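Local structure of gala protein type 1, 3 or 4 (Legionella pneumophila subsp. pneumophila, 4XA9) at residues Leu35-Gln40 with Phe63-Val69; Leu50-Thr56 with Asn73-Ile79; Val60-Val64 with Gln85-Glu89; Ser70-Ile74 with Ile93-Asp97; Glu102-Val108 with Asn125-Gly131. The protein is a leucine-rich repeat protein of Legionella that probably binds a small GTPase and may act as a GTPase activator. All coordinates share one frame; numbering follows the deposited sequence. Where two conformers were deposited one is given.

Contact 1 (Leu35-Gln40 with Phe63-Val69); sequences LCEFLQ and FVNKTSV
Thr67 CG2 packs against Leu39 near the end of helix 32-41, 3.8 Å from Leu39 CB and equally near Leu39 CD1. That same CD1 reaches the edge of the Phe63 ring, close to its plane, with Leu39 CD1 to Phe63 CE1 at 4.1 Å, and it also meets Val69 CG2. One turn earlier Cys36 SG lies 3.8 Å from Phe63 CD1, an oblique sulfur-aromatic contact, and also touches Lys66 CB. The polar link is at the exposed border: Gln40 NE2 gives a hydrogen bond of 3.0 Å to Lys66 O, the acceptor lying in the amide plane of Gln40. An extended side chain carries the amide there, while Lys66 turns its ammonium back to Leu62 O. Two local features shape the loop. A type II turn from Phe63 to Lys66 reverses the chain, and Thr67 OG1 accepts from Val69 N at 3.2 Å in an ST turn; with chi1 at 75° the hydroxyl faces its own backbone while CG2 is left for Leu39. The contact thus joins helix 32-41 to the loop between helix 57-63 and strand 71-73, and Leu48 of strand 47-49 lies against Leu39, Phe63 and Val69 alike.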
# COMPACT_ATOMS: atom_id res chain seq x y z
N LEU A 35 4.10 25.90 11.37
CA LEU A 35 3.09 25.45 10.41
C LEU A 35 1.75 26.17 10.60
O LEU A 35 1.19 26.72 9.65
CB LEU A 35 2.90 23.94 10.53
CG LEU A 35 1.70 23.38 9.76
CD1 LEU A 35 1.95 23.54 8.26
CD2 LEU A 35 1.46 21.93 10.14
N CYS A 36 1.23 26.15 11.83
CA CYS A 36 -0.07 26.75 12.12
C CYS A 36 -0.06 28.26 11.91
O CYS A 36 -1.06 28.84 11.49
CB CYS A 36 -0.51 26.42 13.54
SG CYS A 36 -0.87 24.67 13.79
N GLU A 37 1.07 28.88 12.20
CA GLU A 37 1.22 30.31 11.97
C GLU A 37 1.07 30.62 10.49
O GLU A 37 0.36 31.55 10.11
CB GLU A 37 2.58 30.80 12.47
CG GLU A 37 2.47 31.84 13.54
CD GLU A 37 3.77 32.56 13.79
OE1 GLU A 37 4.85 31.96 13.55
OE2 GLU A 37 3.71 33.73 14.22
N PHE A 38 1.73 29.83 9.66
CA PHE A 38 1.65 30.01 8.22
C PHE A 38 0.22 29.79 7.72
O PHE A 38 -0.26 30.53 6.86
CB PHE A 38 2.62 29.07 7.51
CG PHE A 38 2.68 29.25 6.02
CD1 PHE A 38 3.50 30.21 5.46
CD2 PHE A 38 1.92 28.45 5.18
CE1 PHE A 38 3.56 30.38 4.09
CE2 PHE A 38 1.97 28.61 3.82
CZ PHE A 38 2.80 29.58 3.27
N LEU A 39 -0.45 28.77 8.25
CA LEU A 39 -1.82 28.47 7.85
C LEU A 39 -2.78 29.57 8.28
O LEU A 39 -3.72 29.90 7.56
CB LEU A 39 -2.27 27.12 8.42
CG LEU A 39 -1.57 25.89 7.83
CD1 LEU A 39 -1.89 24.66 8.66
CD2 LEU A 39 -1.96 25.67 6.38
N GLN A 40 -2.55 30.14 9.46
CA GLN A 40 -3.37 31.25 9.95
C GLN A 40 -3.19 32.50 9.10
O GLN A 40 -4.13 33.29 8.94
CB GLN A 40 -3.04 31.55 11.41
CG GLN A 40 -3.59 30.50 12.36
CD GLN A 40 -2.98 30.58 13.74
OE1 GLN A 40 -1.93 31.20 13.93
NE2 GLN A 40 -3.64 29.95 14.71
N PHE A 63 -1.69 21.23 16.92
CA PHE A 63 -2.34 21.53 15.65
C PHE A 63 -3.84 21.74 15.77
O PHE A 63 -4.41 22.60 15.10
CB PHE A 63 -2.07 20.40 14.65
CG PHE A 63 -2.79 20.58 13.35
CD1 PHE A 63 -2.28 21.43 12.38
CD2 PHE A 63 -3.99 19.92 13.10
CE1 PHE A 63 -2.94 21.61 11.19
CE2 PHE A 63 -4.66 20.10 11.91
CZ PHE A 63 -4.13 20.95 10.95
N VAL A 64 -4.48 20.93 16.61
CA VAL A 64 -5.94 20.86 16.63
C VAL A 64 -6.60 22.18 17.01
O VAL A 64 -6.19 22.86 17.96
CB VAL A 64 -6.40 19.73 17.57
CG1 VAL A 64 -7.88 19.85 17.89
CG2 VAL A 64 -6.10 18.38 16.92
N ASN A 65 -7.62 22.55 16.22
CA ASN A 65 -8.39 23.78 16.43
C ASN A 65 -7.55 25.05 16.35
O ASN A 65 -7.90 26.07 16.94
CB ASN A 65 -9.14 23.71 17.76
CG ASN A 65 -10.27 22.69 17.73
OD1 ASN A 65 -11.01 22.61 16.76
ND2 ASN A 65 -10.38 21.88 18.79
N LYS A 66 -6.46 24.99 15.59
CA LYS A 66 -5.62 26.16 15.34
C LYS A 66 -5.98 26.82 14.01
O LYS A 66 -5.78 28.01 13.83
CB LYS A 66 -4.14 25.78 15.33
CG LYS A 66 -3.57 25.41 16.68
CD LYS A 66 -3.14 26.66 17.43
CE LYS A 66 -2.71 26.34 18.85
NZ LYS A 66 -1.52 25.45 18.90
N THR A 67 -6.49 26.01 13.09
CA THR A 67 -6.67 26.43 11.70
C THR A 67 -8.04 26.02 11.18
O THR A 67 -8.80 25.34 11.88
CB THR A 67 -5.59 25.80 10.78
OG1 THR A 67 -5.90 24.42 10.57
CG2 THR A 67 -4.21 25.91 11.41
N SER A 68 -8.35 26.41 9.95
CA SER A 68 -9.62 26.03 9.33
C SER A 68 -9.43 24.88 8.34
O SER A 68 -10.28 24.64 7.48
CB SER A 68 -10.26 27.23 8.64
OG SER A 68 -10.64 28.22 9.58
N VAL A 69 -8.31 24.17 8.46
CA VAL A 69 -8.05 22.99 7.65
C VAL A 69 -9.16 21.95 7.87
O VAL A 69 -9.44 21.57 9.01
CB VAL A 69 -6.69 22.37 7.99
CG1 VAL A 69 -6.60 20.93 7.48
CG2 VAL A 69 -5.58 23.23 7.39

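Contact 2 (Leu50-Thr56 with Asn73-Ile79); sequences LSHNDIT and NISHNNI
His52 and His76 form an offset stack within a ladder of two consecutive loops, each running from a strand to the following helix of the leucine-rich repeat array. The two rings lie side by side and point the same way, centroids 4.0 Å apart and planes at 12°; His52 CE1 stands over the centre of the His76 ring, while His76 CB touches the other ring nearer its rim. Alongside the stack, the backbones are joined by His52 N to Ser75 O (3.0 Å) and Asn78 N to Ile55 O (2.9 Å). Asn77 reaches between the loops, CG lying anti to its carbonyl carbon (chi1 -78°), and its ND2 bonds Leu50 O at 3.0 Å and Ile74 O at 3.1 Å. Leu50 O is held from both faces of its carbonyl plane, by Asn77 ND2 on one and Asn53 ND2 (2.9 Å) on the other. Farther in, Ile55 CG2 meets Ile74 CD1. The histidine stack continues through Phe24 and Phe100, and another protein chain packs on both histidines and pairs a basic side chain with Asp54. Asparagine amides thus supply donors to buried loop carbonyls, while the imidazoles form part of a binding surface.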
# COMPACT_ATOMS: atom_id res chain seq x y z
N LEU A 50 0.48 16.32 5.65
CA LEU A 50 1.62 16.19 6.56
C LEU A 50 2.14 14.76 6.59
O LEU A 50 2.82 14.36 7.54
CB LEU A 50 1.23 16.61 7.98
CG LEU A 50 0.82 18.06 8.19
CD1 LEU A 50 0.47 18.30 9.65
CD2 LEU A 50 1.92 19.00 7.74
N SER A 51 1.83 13.98 5.56
CA SER A 51 2.13 12.55 5.58
C SER A 51 3.62 12.27 5.54
O SER A 51 4.39 13.08 5.07
CB SER A 51 1.44 11.85 4.41
OG SER A 51 1.95 12.31 3.17
N HIS A 52 4.02 11.11 6.06
CA HIS A 52 5.41 10.67 6.02
C HIS A 52 6.34 11.65 6.74
O HIS A 52 7.29 12.17 6.16
CB HIS A 52 5.86 10.46 4.57
CG HIS A 52 5.08 9.42 3.82
ND1 HIS A 52 5.33 8.07 3.93
CD2 HIS A 52 4.06 9.54 2.93
CE1 HIS A 52 4.50 7.41 3.15
NE2 HIS A 52 3.72 8.27 2.53
N ASN A 53 6.05 11.89 8.01
CA ASN A 53 6.90 12.71 8.85
C ASN A 53 7.06 12.02 10.20
O ASN A 53 6.80 10.82 10.30
CB ASN A 53 6.33 14.12 8.99
CG ASN A 53 6.59 14.96 7.75
OD1 ASN A 53 7.74 15.16 7.36
ND2 ASN A 53 5.52 15.45 7.12
N ASP A 54 7.47 12.77 11.22
CA ASP A 54 7.75 12.17 12.53
C ASP A 54 6.90 12.79 13.63
O ASP A 54 7.35 12.94 14.76
CB ASP A 54 9.23 12.34 12.88
CG ASP A 54 10.15 11.68 11.87
OD1 ASP A 54 9.81 10.59 11.38
OD2 ASP A 54 11.20 12.28 11.55
N ILE A 55 5.68 13.15 13.28
CA ILE A 55 4.79 13.83 14.22
C ILE A 55 4.21 12.84 15.23
O ILE A 55 3.87 11.71 14.87
CB ILE A 55 3.66 14.54 13.45
CG1 ILE A 55 4.27 15.52 12.44
CG2 ILE A 55 2.71 15.25 14.41
CD1 ILE A 55 3.26 16.14 11.50
N THR A 56 4.12 13.25 16.49
CA THR A 56 3.54 12.42 17.53
C THR A 56 2.24 13.05 18.02
O THR A 56 1.78 14.04 17.45
CB THR A 56 4.48 12.24 18.74
OG1 THR A 56 4.51 13.45 19.51
CG2 THR A 56 5.89 11.88 18.28
N ASN A 73 -4.29 15.10 5.75
CA ASN A 73 -3.55 13.86 5.57
C ASN A 73 -2.36 13.85 6.53
O ASN A 73 -1.39 14.57 6.31
CB ASN A 73 -3.07 13.70 4.13
CG ASN A 73 -2.34 12.37 3.88
OD1 ASN A 73 -2.03 11.62 4.81
ND2 ASN A 73 -2.05 12.09 2.62
N ILE A 74 -2.45 13.04 7.58
CA ILE A 74 -1.33 12.91 8.50
C ILE A 74 -0.92 11.44 8.60
O ILE A 74 -0.41 10.98 9.62
CB ILE A 74 -1.68 13.52 9.89
CG1 ILE A 74 -0.40 13.79 10.70
CG2 ILE A 74 -2.72 12.68 10.63
CD1 ILE A 74 -0.61 14.62 11.95
N SER A 75 -1.10 10.72 7.50
CA SER A 75 -0.71 9.31 7.45
C SER A 75 0.81 9.17 7.57
O SER A 75 1.54 10.12 7.34
CB SER A 75 -1.20 8.64 6.16
OG SER A 75 -0.63 9.22 4.99
N HIS A 76 1.26 7.98 7.95
CA HIS A 76 2.68 7.67 8.07
C HIS A 76 3.42 8.63 8.99
O HIS A 76 4.47 9.18 8.64
CB HIS A 76 3.34 7.64 6.70
CG HIS A 76 2.79 6.59 5.79
ND1 HIS A 76 3.29 5.30 5.76
CD2 HIS A 76 1.78 6.63 4.89
CE1 HIS A 76 2.61 4.59 4.87
NE2 HIS A 76 1.69 5.38 4.32
N ASN A 77 2.84 8.84 10.17
CA ASN A 77 3.52 9.51 11.26
C ASN A 77 3.52 8.58 12.48
O ASN A 77 3.49 7.37 12.31
CB ASN A 77 2.86 10.85 11.58
CG ASN A 77 3.26 11.94 10.59
OD1 ASN A 77 4.28 12.61 10.76
ND2 ASN A 77 2.45 12.12 9.55
N ASN A 78 3.54 9.14 13.68
CA ASN A 78 3.53 8.32 14.89
C ASN A 78 2.59 8.88 15.95
O ASN A 78 2.97 9.02 17.11
CB ASN A 78 4.96 8.21 15.46
CG ASN A 78 5.07 7.19 16.58
OD1 ASN A 78 4.40 6.16 16.57
ND2 ASN A 78 5.92 7.48 17.56
N ILE A 79 1.37 9.23 15.56
CA ILE A 79 0.51 9.98 16.48
C ILE A 79 -0.17 9.06 17.49
O ILE A 79 -0.56 9.51 18.57
CB ILE A 79 -0.55 10.81 15.73
CG1 ILE A 79 -1.67 9.91 15.19
CG2 ILE A 79 0.10 11.65 14.63
CD1 ILE A 79 -2.80 10.69 14.53

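Contact 3 (Val60-Val64 with Gln85-Glu89)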
# COMPACT_ATOMS: atom_id res chain seq x y z
N VAL A 60 0.00 16.80 17.35
CA VAL A 60 -1.43 16.92 17.12
C VAL A 60 -2.06 17.92 18.09
O VAL A 60 -2.86 18.76 17.69
CB VAL A 60 -2.14 15.56 17.25
CG1 VAL A 60 -3.65 15.74 17.20
CG2 VAL A 60 -1.67 14.61 16.15
N LYS A 61 -1.68 17.84 19.37
CA LYS A 61 -2.17 18.79 20.37
C LYS A 61 -1.87 20.23 20.00
O LYS A 61 -2.62 21.14 20.35
CB LYS A 61 -1.58 18.49 21.75
CG LYS A 61 -2.13 17.23 22.41
CD LYS A 61 -1.59 17.07 23.82
CE LYS A 61 -2.23 15.87 24.51
NZ LYS A 61 -1.72 15.70 25.90
N LEU A 62 -0.77 20.43 19.28
CA LEU A 62 -0.35 21.76 18.86
C LEU A 62 -1.05 22.19 17.59
O LEU A 62 -1.02 23.35 17.21
CB LEU A 62 1.17 21.79 18.65
CG LEU A 62 1.96 21.56 19.93
CD1 LEU A 62 3.45 21.51 19.66
CD2 LEU A 62 1.63 22.66 20.93
N PHE A 63 -1.69 21.23 16.92
CA PHE A 63 -2.34 21.53 15.65
C PHE A 63 -3.84 21.74 15.77
O PHE A 63 -4.41 22.60 15.10
CB PHE A 63 -2.07 20.40 14.65
CG PHE A 63 -2.79 20.58 13.35
CD1 PHE A 63 -2.28 21.43 12.38
CD2 PHE A 63 -3.99 19.92 13.10
CE1 PHE A 63 -2.94 21.61 11.19
CE2 PHE A 63 -4.66 20.10 11.91
CZ PHE A 63 -4.13 20.95 10.95
N VAL A 64 -4.48 20.93 16.61
CA VAL A 64 -5.94 20.86 16.63
C VAL A 64 -6.60 22.18 17.01
O VAL A 64 -6.19 22.86 17.96
CB VAL A 64 -6.40 19.73 17.57
CG1 VAL A 64 -7.88 19.85 17.89
CG2 VAL A 64 -6.10 18.38 16.92
N GLN A 85 -7.15 10.42 19.39
CA GLN A 85 -8.12 10.93 20.36
C GLN A 85 -8.25 12.45 20.25
O GLN A 85 -9.35 13.00 20.31
CB GLN A 85 -7.70 10.53 21.78
CG GLN A 85 -7.91 9.05 22.08
CD GLN A 85 -7.35 8.64 23.42
OE1 GLN A 85 -7.08 9.48 24.28
NE2 GLN A 85 -7.17 7.33 23.62
N TRP A 86 -7.12 13.10 20.08
CA TRP A 86 -7.07 14.53 19.97
C TRP A 86 -7.66 15.08 18.69
O TRP A 86 -8.37 16.01 18.70
CB TRP A 86 -5.70 15.10 20.37
CG TRP A 86 -5.84 15.34 21.79
CD1 TRP A 86 -5.66 14.43 22.77
CD2 TRP A 86 -6.42 16.50 22.41
NE1 TRP A 86 -6.03 14.96 23.96
CE2 TRP A 86 -6.48 16.24 23.78
CE3 TRP A 86 -6.84 17.75 21.93
CZ2 TRP A 86 -6.97 17.18 24.71
CZ3 TRP A 86 -7.30 18.70 22.85
CH2 TRP A 86 -7.38 18.40 24.22
N LEU A 87 -7.32 14.45 17.60
CA LEU A 87 -7.89 14.81 16.31
C LEU A 87 -9.42 14.75 16.36
O LEU A 87 -10.10 15.50 15.67
CB LEU A 87 -7.37 13.89 15.20
CG LEU A 87 -5.95 14.18 14.71
CD1 LEU A 87 -5.51 13.13 13.69
CD2 LEU A 87 -5.88 15.57 14.11
N SER A 88 -9.96 13.87 17.20
CA SER A 88 -11.41 13.70 17.27
C SER A 88 -12.06 14.94 17.87
O SER A 88 -13.28 15.11 17.78
CB SER A 88 -11.79 12.45 18.07
OG SER A 88 -11.57 12.64 19.46
N GLU A 89 -11.24 15.80 18.47
CA GLU A 89 -11.72 17.04 19.08
C GLU A 89 -11.68 18.21 18.10
O GLU A 89 -12.14 19.31 18.43
CB GLU A 89 -10.89 17.38 20.32
CG GLU A 89 -10.71 16.24 21.31
CD GLU A 89 -12.00 15.84 21.99
OE1 GLU A 89 -12.96 16.64 21.98
OE2 GLU A 89 -12.06 14.71 22.54
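Trp86 and Leu87 carry the contact from the side of segment 85-89, meeting Val60, Lys61 and Val64 near the ends of two adjacent helices, 57-63 and 80-87. Gln85, just before them, lies on the side of Ala110 of helix 104-113. Trp86 comes next and points at the other helix. Its CB packs on Val60 CG1 at 3.8 Å, and its indole is covered obliquely by the extended chain of Lys61. Lys61 CE stands over the five-membered ring, 4.2 Å from the centroid and 21° off the normal, and is 3.9 Å from Trp86 NE1; this is a CH-pi contact made by the methylene next to the ammonium. The opposite face of the indole is flanked by Glu89 CG. Leu87 turns inward, where its CG lies 3.7 Å from Val60 CG1 and its CD2 lies 4.0 Å from Val64 CG2. Val60 has CG1 anti to the backbone N (chi1 172°), which directs that methyl at Leu87 CG. Val64 CG2 also rests on Trp86 O, at 3.7 Å. At Glu89, the carbonyl carbon touches Val64 CG1 at 4.1 Å, and Glu89 N closes the turn on Trp86 O. On the sheet side Leu87 also packs on Leu72 of strand 71-73. The contact is apolar, without hydrogen bonds between the segments: aliphatic packing on the buried side gives way outward to a CH-pi contact, in which the nearby lysine charge may add an electrostatic part.

Contact 4 (Ser70-Ile74 with Ile93-Asp97); sequences SSLNI and ITTLD
Leu72 and Leu96 lie side by side and point the same way, on neighbouring parallel strands of the leucine-rich repeat sheet. Strands 71-73 and 95-97, with helix 80-87 between them, form a beta-alpha-beta unit; the strand axes come within 4.9 Å and differ by 3°. The leucines face the helices, with Leu72 CD2 3.9 Å from Leu96 CD1, and both also meet Leu87. Ile93 comes in obliquely from the preceding loop to put its CD1 3.7 Å from Leu72 CD2. Leucine CG is anti to the backbone N in both strands (chi1 172° in Leu72), which sends both side chains the same way off the sheet. On the other face Ser71 pairs with Thr95 and Asn73 with Asp97. The amide and carboxylate of the last pair lie side by side, planes 13° apart, but each turns to its own serine, Asn73 to Ser75 and Asp97 to Ser99; Asp97 OD2 also bonds a polar side chain of another protein's chain. The backbone ladder runs through Leu72 N to Thr95 O, Asp97 N to Leu72 O and Ile74 N to Asp97 O. At its beginning Ser70 O accepts twice, from Thr94 N at 2.9 Å on an in-plane lone pair and from Thr95 N at 3.1 Å.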
# COMPACT_ATOMS: atom_id res chain seq x y z
N SER A 70 -9.79 21.52 6.79
CA SER A 70 -10.91 20.58 6.88
C SER A 70 -10.56 19.24 6.28
O SER A 70 -11.26 18.24 6.49
CB SER A 70 -12.14 21.14 6.17
OG SER A 70 -11.94 21.13 4.77
N SER A 71 -9.48 19.22 5.52
CA SER A 71 -8.99 17.99 4.93
C SER A 71 -7.54 17.80 5.34
O SER A 71 -6.68 18.60 4.98
CB SER A 71 -9.12 18.02 3.40
OG SER A 71 -8.65 16.81 2.83
N LEU A 72 -7.30 16.76 6.13
CA LEU A 72 -5.98 16.54 6.70
C LEU A 72 -5.45 15.15 6.39
O LEU A 72 -6.09 14.15 6.70
CB LEU A 72 -6.00 16.75 8.23
CG LEU A 72 -4.69 16.34 8.92
CD1 LEU A 72 -3.55 17.28 8.51
CD2 LEU A 72 -4.84 16.28 10.44
N ASN A 73 -4.29 15.10 5.75
CA ASN A 73 -3.55 13.86 5.57
C ASN A 73 -2.36 13.85 6.53
O ASN A 73 -1.39 14.57 6.31
CB ASN A 73 -3.07 13.70 4.13
CG ASN A 73 -2.34 12.37 3.88
OD1 ASN A 73 -2.03 11.62 4.81
ND2 ASN A 73 -2.05 12.09 2.62
N ILE A 74 -2.45 13.04 7.58
CA ILE A 74 -1.33 12.91 8.50
C ILE A 74 -0.92 11.44 8.60
O ILE A 74 -0.41 10.98 9.62
CB ILE A 74 -1.68 13.52 9.89
CG1 ILE A 74 -0.40 13.79 10.70
CG2 ILE A 74 -2.72 12.68 10.63
CD1 ILE A 74 -0.61 14.62 11.95
N ILE A 93 -12.13 19.48 10.80
CA ILE A 93 -11.76 18.34 9.97
C ILE A 93 -12.97 17.46 9.67
O ILE A 93 -13.68 17.02 10.57
CB ILE A 93 -10.63 17.53 10.63
CG1 ILE A 93 -9.34 18.37 10.63
CG2 ILE A 93 -10.41 16.21 9.91
CD1 ILE A 93 -8.16 17.73 11.33
N THR A 94 -13.22 17.23 8.38
CA THR A 94 -14.32 16.39 7.93
C THR A 94 -13.79 15.22 7.10
O THR A 94 -14.43 14.16 7.00
CB THR A 94 -15.34 17.18 7.07
OG1 THR A 94 -14.67 17.77 5.95
CG2 THR A 94 -16.02 18.27 7.90
N THR A 95 -12.62 15.42 6.50
CA THR A 95 -11.93 14.38 5.74
C THR A 95 -10.56 14.14 6.35
O THR A 95 -9.73 15.05 6.38
CB THR A 95 -11.78 14.75 4.25
OG1 THR A 95 -13.07 14.81 3.64
CG2 THR A 95 -10.93 13.71 3.52
N LEU A 96 -10.33 12.93 6.84
CA LEU A 96 -9.12 12.65 7.61
C LEU A 96 -8.42 11.38 7.16
O LEU A 96 -9.06 10.34 6.99
CB LEU A 96 -9.48 12.54 9.10
CG LEU A 96 -8.38 12.13 10.09
CD1 LEU A 96 -7.28 13.19 10.17
CD2 LEU A 96 -8.99 11.90 11.47
N ASP A 97 -7.11 11.47 6.98
CA ASP A 97 -6.27 10.31 6.74
C ASP A 97 -5.30 10.12 7.90
O ASP A 97 -4.38 10.92 8.08
CB ASP A 97 -5.52 10.45 5.42
CG ASP A 97 -4.78 9.18 5.02
OD1 ASP A 97 -4.65 8.28 5.87
OD2 ASP A 97 -4.32 9.08 3.86

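Contact 5 (Glu102-Val108 with Asn125-Gly131)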
# COMPACT_ATOMS: atom_id res chain seq x y z
N GLU A 102 -0.47 3.61 13.97
CA GLU A 102 -0.71 2.76 15.13
C GLU A 102 -1.78 3.32 16.07
O GLU A 102 -1.62 3.26 17.29
CB GLU A 102 0.59 2.54 15.91
CG GLU A 102 1.77 2.12 15.05
CD GLU A 102 3.01 1.79 15.86
OE1 GLU A 102 2.89 1.64 17.10
OE2 GLU A 102 4.11 1.70 15.27
N ILE A 103 -2.86 3.87 15.53
CA ILE A 103 -3.86 4.49 16.40
C ILE A 103 -4.69 3.45 17.15
O ILE A 103 -5.23 3.74 18.20
CB ILE A 103 -4.82 5.42 15.62
CG1 ILE A 103 -5.78 4.61 14.74
CG2 ILE A 103 -4.04 6.45 14.80
CD1 ILE A 103 -6.87 5.46 14.10
N GLY A 104 -4.79 2.24 16.61
CA GLY A 104 -5.42 1.14 17.33
C GLY A 104 -6.92 1.25 17.54
O GLY A 104 -7.57 2.15 17.02
N ASP A 105 -7.48 0.31 18.30
CA ASP A 105 -8.91 0.34 18.61
C ASP A 105 -9.28 1.56 19.45
O ASP A 105 -10.36 2.12 19.28
CB ASP A 105 -9.34 -0.95 19.32
CG ASP A 105 -9.35 -2.14 18.39
OD1 ASP A 105 -9.50 -1.93 17.17
OD2 ASP A 105 -9.22 -3.29 18.87
N GLU A 106 -8.39 1.96 20.35
CA GLU A 106 -8.65 3.10 21.23
C GLU A 106 -8.64 4.40 20.44
O GLU A 106 -9.42 5.32 20.72
CB GLU A 106 -7.63 3.16 22.36
CG GLU A 106 -7.70 2.00 23.34
CD GLU A 106 -9.02 1.92 24.09
OE1 GLU A 106 -9.60 2.99 24.39
OE2 GLU A 106 -9.47 0.80 24.39
N GLY A 107 -7.76 4.48 19.45
CA GLY A 107 -7.68 5.67 18.62
C GLY A 107 -8.94 5.82 17.80
O GLY A 107 -9.53 6.90 17.72
N VAL A 108 -9.38 4.72 17.22
CA VAL A 108 -10.54 4.72 16.34
C VAL A 108 -11.83 4.91 17.15
O VAL A 108 -12.83 5.40 16.63
CB VAL A 108 -10.59 3.42 15.51
CG1 VAL A 108 -11.94 2.70 15.64
CG2 VAL A 108 -10.27 3.73 14.06
N ASN A 125 -3.59 0.19 10.97
CA ASN A 125 -3.55 0.89 12.24
C ASN A 125 -3.77 -0.03 13.43
O ASN A 125 -4.10 0.43 14.52
CB ASN A 125 -4.59 2.02 12.26
CG ASN A 125 -3.99 3.38 11.90
OD1 ASN A 125 -2.93 3.76 12.42
ND2 ASN A 125 -4.65 4.10 11.01
N LYS A 126 -3.57 -1.33 13.21
CA LYS A 126 -3.86 -2.35 14.22
C LYS A 126 -5.31 -2.27 14.70
O LYS A 126 -5.61 -2.57 15.86
CB LYS A 126 -2.90 -2.24 15.41
CG LYS A 126 -1.44 -2.33 15.03
CD LYS A 126 -0.52 -2.20 16.24
CE LYS A 126 0.64 -1.24 15.96
NZ LYS A 126 0.80 -0.94 14.50
N ILE A 127 -6.21 -1.88 13.80
CA ILE A 127 -7.63 -1.87 14.13
C ILE A 127 -8.17 -3.29 14.05
O ILE A 127 -7.91 -4.01 13.10
CB ILE A 127 -8.41 -0.93 13.20
CG1 ILE A 127 -7.81 0.49 13.27
CG2 ILE A 127 -9.90 -0.92 13.55
CD1 ILE A 127 -8.32 1.44 12.21
N THR A 128 -8.90 -3.71 15.08
CA THR A 128 -9.44 -5.06 15.12
C THR A 128 -10.95 -5.03 15.00
O THR A 128 -11.53 -3.97 14.73
CB THR A 128 -9.06 -5.78 16.43
OG1 THR A 128 -9.81 -5.22 17.52
CG2 THR A 128 -7.57 -5.63 16.70
N LYS A 129 -11.59 -6.18 15.20
CA LYS A 129 -13.05 -6.25 15.21
C LYS A 129 -13.65 -5.33 16.28
O LYS A 129 -14.80 -4.90 16.16
CB LYS A 129 -13.51 -7.70 15.45
CG LYS A 129 -13.01 -8.32 16.75
CD LYS A 129 -13.40 -9.79 16.85
CE LYS A 129 -12.98 -10.40 18.18
NZ LYS A 129 -11.51 -10.34 18.38
N VAL A 130 -12.89 -5.05 17.33
CA VAL A 130 -13.36 -4.16 18.39
C VAL A 130 -13.50 -2.73 17.86
O VAL A 130 -14.50 -2.06 18.09
CB VAL A 130 -12.43 -4.18 19.62
CG1 VAL A 130 -12.89 -3.17 20.65
CG2 VAL A 130 -12.40 -5.58 20.24
N GLY A 131 -12.48 -2.27 17.14
CA GLY A 131 -12.52 -0.96 16.51
C GLY A 131 -13.62 -0.85 15.47
O GLY A 131 -14.28 0.18 15.36
O HOH W 1 0.07 1.35 12.26
O HOH W 2 -5.89 -2.10 18.70
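Asp105 OD1 takes a nearly straight hydrogen bond from Thr128 N, 2.8 Å long and 177° at the hydrogen, through its syn lone pair. Gly131 N adds a second, weak bond to Asp105 OD1. The other carboxylate oxygen, OD2, meets the Thr128 hydroxyl in a bond modelled so short that its length is doubtful, and Val130 CB lies 3.4 Å from the same Asp105 OD2. Because Thr128 is the N-cap of helix 129-135 and its OG1 accepts from Val130 N, Asp105 of helix 104-113 reaches the N-terminus of the next helix, where the helix dipole would be expected to favour its negative charge. The two segments are successive loop-to-helix turns of the leucine-rich repeat solenoid. Asn125 links them at the other end: its OD1 accepts from Ile103 N at 3.1 Å, with the donor above the carbonyl plane, and its O accepts from Gly104 N at 2.8 Å. Its ND2 turns to Val98 O, and Ile103 CG1 packs against the amide carbon. Toward solvent, the Glu102 and Lys126 chains run alongside each other, yet Glu102 OE1 and Lys126 NZ remain 4.2 Å apart, beyond a salt bridge. One water accepts from Glu102 N and, weakly, from Lys126 NZ; another joins Asp105 N to Lys126 O. On the buried side one of two Val108 conformers places CG2 against Ile127 CD1.

How the contacts relate
The five contacts tie together successive turns of one solenoid, whose parallel sheet includes strands 47-49, 71-73, 95-97 and 119-121. Contacts 1 and 3 lie on the helical side, with centres 11 Å apart, and share Phe63 and Val64. Contact 4 belongs to the sheet and passes into contact 2, which shares Asn73 and Ile74, at the loops leading from strands to helices. Leu87 packs on Leu72 and Leu96, so contacts 3 and 4 meet in the interior. Contact 5, last along the chain where loops enter helices 104-113 and 129-135, touches neither contact 1 nor 4, yet Ile103 meets Ile79 of contact 2. Neighbouring repeats are thus joined at helix, loop and sheet, while another protein chain meets contacts 2 and 4.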